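Local structure of actinorhodin polyketide putative beta-ketoacyl synthase 2 (Streptomyces coelicolor A3, 1TQY) at residues Gly203-Thr215 and Asp227-Gly239. The protein is the chain length factor of the actinorhodin polyketide system, a member of the beta-ketoacyl synthase family probably involved in building the polyketide chain of this antibiotic. Numbering follows the deposited sequence.
Sequences GWVSQIASGRIST and DERAAGYVPGEGG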
loop_
_atom_site.group_PDB
_atom_site.type_symbol
_atom_site.label_atom_id
_atom_site.label_comp_id
_atom_site.label_asym_id
_atom_site.label_seq_id
_atom_site.Cartn_x
_atom_site.Cartn_y
_atom_site.Cartn_z
ATOM N N GLY B 203 -19.578 -4.095 -1.776
ATOM C CA GLY B 203 -18.810 -2.947 -1.322
ATOM C C GLY B 203 -19.678 -2.036 -0.459
ATOM O O GLY B 203 -19.214 -1.455 0.519
ATOM N N TRP B 204 -20.954 -1.932 -0.815
ATOM C CA TRP B 204 -21.897 -1.085 -0.088
ATOM C C TRP B 204 -22.160 -1.594 1.334
ATOM O O TRP B 204 -22.064 -0.849 2.322
ATOM C CB TRP B 204 -23.223 -1.024 -0.849
ATOM C CG TRP B 204 -24.163 0.012 -0.306
ATOM C CD1 TRP B 204 -25.365 -0.206 0.306
ATOM C CD2 TRP B 204 -23.942 1.426 -0.278
ATOM N NE1 TRP B 204 -25.907 0.992 0.720
ATOM C CE2 TRP B 204 -25.055 2.010 0.373
ATOM C CE3 TRP B 204 -22.911 2.259 -0.739
ATOM C CZ2 TRP B 204 -25.167 3.387 0.579
ATOM C CZ3 TRP B 204 -23.025 3.633 -0.535
ATOM C CH2 TRP B 204 -24.149 4.178 0.121
ATOM N N VAL B 205 -22.493 -2.873 1.414
ATOM C CA VAL B 205 -22.784 -3.544 2.663
ATOM C C VAL B 205 -21.529 -3.524 3.543
ATOM O O VAL B 205 -21.615 -3.381 4.763
ATOM C CB VAL B 205 -23.315 -4.995 2.310
ATOM C CG1 VAL B 205 -22.494 -6.085 2.953
ATOM C CG2 VAL B 205 -24.777 -5.102 2.652
ATOM N N SER B 206 -20.363 -3.633 2.907
ATOM C CA SER B 206 -19.082 -3.615 3.612
ATOM C C SER B 206 -18.889 -2.249 4.285
ATOM O O SER B 206 -18.493 -2.164 5.450
ATOM C CB SER B 206 -17.936 -3.897 2.623
ATOM O OG SER B 206 -17.961 -5.262 2.195
ATOM N N GLN B 207 -19.196 -1.178 3.552
ATOM C CA GLN B 207 -19.066 0.170 4.086
ATOM C C GLN B 207 -20.054 0.360 5.226
ATOM O O GLN B 207 -19.733 0.973 6.249
ATOM C CB GLN B 207 -19.294 1.204 2.969
ATOM C CG GLN B 207 -18.218 1.137 1.885
ATOM C CD GLN B 207 -18.431 2.109 0.734
ATOM O OE1 GLN B 207 -18.246 3.318 0.868
ATOM N NE2 GLN B 207 -18.830 1.572 -0.411
ATOM N N ILE B 208 -21.251 -0.186 5.064
ATOM C CA ILE B 208 -22.246 -0.073 6.127
ATOM C C ILE B 208 -21.713 -0.735 7.405
ATOM O O ILE B 208 -22.034 -0.300 8.508
ATOM C CB ILE B 208 -23.588 -0.722 5.728
ATOM C CG1 ILE B 208 -24.277 0.140 4.653
ATOM C CG2 ILE B 208 -24.502 -0.827 6.951
ATOM C CD1 ILE B 208 -25.696 -0.301 4.348
ATOM N N ALA B 209 -20.906 -1.787 7.251
ATOM C CA ALA B 209 -20.338 -2.476 8.410
ATOM C C ALA B 209 -19.414 -1.552 9.207
ATOM O O ALA B 209 -19.064 -1.851 10.345
ATOM C CB ALA B 209 -19.564 -3.737 7.976
ATOM N N SER B 210 -19.004 -0.438 8.609
ATOM C CA SER B 210 -18.138 0.508 9.314
ATOM C C SER B 210 -18.849 0.974 10.565
ATOM O O SER B 210 -18.224 1.287 11.576
ATOM C CB SER B 210 -17.868 1.734 8.457
ATOM O OG SER B 210 -19.069 2.456 8.232
ATOM N N GLY B 211 -20.172 1.035 10.473
ATOM C CA GLY B 211 -20.983 1.492 11.584
ATOM C C GLY B 211 -21.001 3.007 11.591
ATOM O O GLY B 211 -21.521 3.622 12.515
ATOM N N ARG B 212 -20.468 3.618 10.540
ATOM C CA ARG B 212 -20.408 5.079 10.492
ATOM C C ARG B 212 -21.085 5.752 9.307
ATOM O O ARG B 212 -20.949 6.959 9.094
ATOM C CB ARG B 212 -18.941 5.509 10.571
ATOM C CG ARG B 212 -18.313 5.251 11.943
ATOM C CD ARG B 212 -16.793 5.421 11.942
ATOM N NE ARG B 212 -16.211 5.215 13.281
ATOM C CZ ARG B 212 -14.903 5.177 13.537
ATOM N NH1 ARG B 212 -14.021 5.331 12.555
ATOM N NH2 ARG B 212 -14.479 4.979 14.774
ATOM N N ILE B 213 -21.841 4.976 8.546
ATOM C CA ILE B 213 -22.507 5.515 7.374
ATOM C C ILE B 213 -23.901 6.068 7.657
ATOM O O ILE B 213 -24.716 5.422 8.311
ATOM C CB ILE B 213 -22.539 4.442 6.296
ATOM C CG1 ILE B 213 -21.087 4.189 5.863
ATOM C CG2 ILE B 213 -23.383 4.866 5.115
ATOM C CD1 ILE B 213 -20.954 3.309 4.679
ATOM N N SER B 214 -24.159 7.282 7.178
ATOM C CA SER B 214 -25.447 7.918 7.384
ATOM C C SER B 214 -26.590 7.151 6.749
ATOM O O SER B 214 -26.479 6.668 5.619
ATOM C CB SER B 214 -25.446 9.342 6.825
ATOM O OG SER B 214 -26.763 9.859 6.814
ATOM N N THR B 215 -27.693 7.037 7.482
ATOM C CA THR B 215 -28.865 6.358 6.960
ATOM C C THR B 215 -29.921 7.394 6.577
ATOM O O THR B 215 -31.091 7.066 6.418
ATOM C CB THR B 215 -29.476 5.371 7.985
ATOM O OG1 THR B 215 -29.844 6.076 9.176
ATOM C CG2 THR B 215 -28.482 4.261 8.326
ATOM N N ASP B 227 -21.784 19.449 12.618
ATOM C CA ASP B 227 -23.142 19.932 12.876
ATOM C C ASP B 227 -23.726 19.125 14.031
ATOM O O ASP B 227 -23.431 17.931 14.172
ATOM C CB ASP B 227 -24.023 19.740 11.644
ATOM C CG ASP B 227 -25.379 20.392 11.791
ATOM O OD1 ASP B 227 -25.596 21.480 11.213
ATOM O OD2 ASP B 227 -26.233 19.819 12.495
ATOM N N GLU B 228 -24.569 19.751 14.847
ATOM C CA GLU B 228 -25.153 19.023 15.972
ATOM C C GLU B 228 -25.999 17.847 15.508
ATOM O O GLU B 228 -26.245 16.924 16.275
ATOM C CB GLU B 228 -25.983 19.959 16.851
ATOM C CG GLU B 228 -27.139 20.621 16.157
ATOM C CD GLU B 228 -28.015 21.378 17.138
ATOM O OE1 GLU B 228 -27.460 22.163 17.942
ATOM O OE2 GLU B 228 -29.251 21.182 17.098
ATOM N N ARG B 229 -26.434 17.869 14.251
ATOM C CA ARG B 229 -27.231 16.766 13.720
ATOM C C ARG B 229 -26.377 15.697 13.000
ATOM O O ARG B 229 -26.920 14.796 12.365
ATOM C CB ARG B 229 -28.312 17.290 12.760
ATOM C CG ARG B 229 -29.384 18.186 13.400
ATOM C CD ARG B 229 -30.177 17.462 14.494
ATOM N NE ARG B 229 -31.204 18.316 15.096
ATOM C CZ ARG B 229 -32.298 18.742 14.467
ATOM N NH1 ARG B 229 -32.516 18.389 13.207
ATOM N NH2 ARG B 229 -33.176 19.520 15.097
ATOM N N ALA B 230 -25.051 15.802 13.093
ATOM C CA ALA B 230 -24.165 14.826 12.456
ATOM C C ALA B 230 -24.644 13.417 12.783
ATOM O O ALA B 230 -24.881 13.096 13.946
ATOM C CB ALA B 230 -22.733 15.007 12.955
ATOM N N ALA B 231 -24.788 12.574 11.768
ATOM C CA ALA B 231 -25.243 11.215 11.998
ATOM C C ALA B 231 -24.579 10.206 11.064
ATOM O O ALA B 231 -25.208 9.243 10.639
ATOM C CB ALA B 231 -26.764 11.144 11.851
ATOM N N GLY B 232 -23.304 10.425 10.761
ATOM C CA GLY B 232 -22.594 9.510 9.886
ATOM C C GLY B 232 -22.160 10.180 8.601
ATOM O O GLY B 232 -22.690 11.228 8.238
ATOM N N TYR B 233 -21.196 9.589 7.902
ATOM C CA TYR B 233 -20.732 10.179 6.661
ATOM C C TYR B 233 -21.417 9.503 5.485
ATOM O O TYR B 233 -21.955 8.400 5.616
ATOM C CB TYR B 233 -19.204 10.046 6.539
ATOM C CG TYR B 233 -18.697 8.653 6.224
ATOM C CD1 TYR B 233 -18.553 8.220 4.901
ATOM C CD2 TYR B 233 -18.343 7.772 7.253
ATOM C CE1 TYR B 233 -18.063 6.945 4.612
ATOM C CE2 TYR B 233 -17.856 6.497 6.976
ATOM C CZ TYR B 233 -17.715 6.089 5.652
ATOM O OH TYR B 233 -17.213 4.838 5.377
ATOM N N VAL B 234 -21.426 10.187 4.347
ATOM C CA VAL B 234 -22.000 9.634 3.127
ATOM C C VAL B 234 -20.813 9.187 2.263
ATOM O O VAL B 234 -19.891 9.963 2.040
ATOM C CB VAL B 234 -22.831 10.699 2.352
ATOM C CG1 VAL B 234 -23.230 10.143 0.984
ATOM C CG2 VAL B 234 -24.110 11.050 3.147
ATOM N N PRO B 235 -20.804 7.924 1.802
ATOM C CA PRO B 235 -19.710 7.405 0.962
ATOM C C PRO B 235 -19.760 8.087 -0.407
ATOM O O PRO B 235 -20.815 8.563 -0.834
ATOM C CB PRO B 235 -20.049 5.924 0.811
ATOM C CG PRO B 235 -20.980 5.641 1.940
ATOM C CD PRO B 235 -21.799 6.876 2.073
ATOM N N GLY B 236 -18.632 8.119 -1.102
ATOM C CA GLY B 236 -18.601 8.707 -2.431
ATOM C C GLY B 236 -17.592 7.943 -3.268
ATOM O O GLY B 236 -16.892 7.086 -2.736
ATOM N N GLU B 237 -17.520 8.218 -4.566
ATOM C CA GLU B 237 -16.543 7.553 -5.431
ATOM C C GLU B 237 -15.806 8.665 -6.146
ATOM O O GLU B 237 -16.378 9.723 -6.409
ATOM C CB GLU B 237 -17.227 6.637 -6.459
ATOM C CG GLU B 237 -17.922 7.379 -7.593
ATOM C CD GLU B 237 -18.587 6.445 -8.617
ATOM O OE1 GLU B 237 -18.193 5.258 -8.714
ATOM O OE2 GLU B 237 -19.494 6.913 -9.341
ATOM N N GLY B 238 -14.533 8.445 -6.449
ATOM C CA GLY B 238 -13.777 9.470 -7.137
ATOM C C GLY B 238 -12.522 9.856 -6.392
ATOM O O GLY B 238 -12.044 9.126 -5.522
ATOM N N GLY B 239 -11.983 11.011 -6.748
ATOM C CA GLY B 239 -10.774 11.486 -6.108
ATOM C C GLY B 239 -10.002 12.444 -6.986
ATOM O O GLY B 239 -10.580 13.196 -7.773
HETATM O O HOH W 1 -27.684 8.584 10.003
#
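Tyr233 and Ile213 face each other across a single beta bridge. Tyr233 N donates to Arg212 O at 2.9 Å, and Ser214 N donates to Tyr233 O, also at 2.9 Å. Next to the bridge, Gly232 has no side chain, so its CA can come 3.1 Å from Arg212 O, and its positive phi suits a glycine. With CG wedged between its own backbone N and carbonyl carbon (chi1 74°), the Tyr233 ring folds back over Ile213, whose CG1 lies over one face, 4.3 Å from the centroid.

Two residues on, Pro235 turns its ring toward helix 201-208. This compact ring packs through CG on Ile213 CD1, at 3.6 Å, and on CZ3 at the six-membered end of the Trp204 indole, while Gln207 OE1 sits 3.2 Å from Pro235 CB. Gln207 NE2 donates back to Gly203 O.

Farther out, a water bridges Thr215 N and Ala231 O. Ser210 suits its place because a hydroxyl can both give and accept: its OG donates to Gln207 O and accepts from Arg212 N, an ST turn. Tyr342 OH hydrogen-bonds both Tyr233 OH and Gln207 OE1. Within the N-terminal part of the thiolase-like ketosynthase fold, backbone bonds thus set the register between the chain leaving helix 201-208 and the approach to strand 238-246, while the buried Tyr233 OH and Gln207 OE1 share one hydroxyl and Gln207 NE2 is used within the helix.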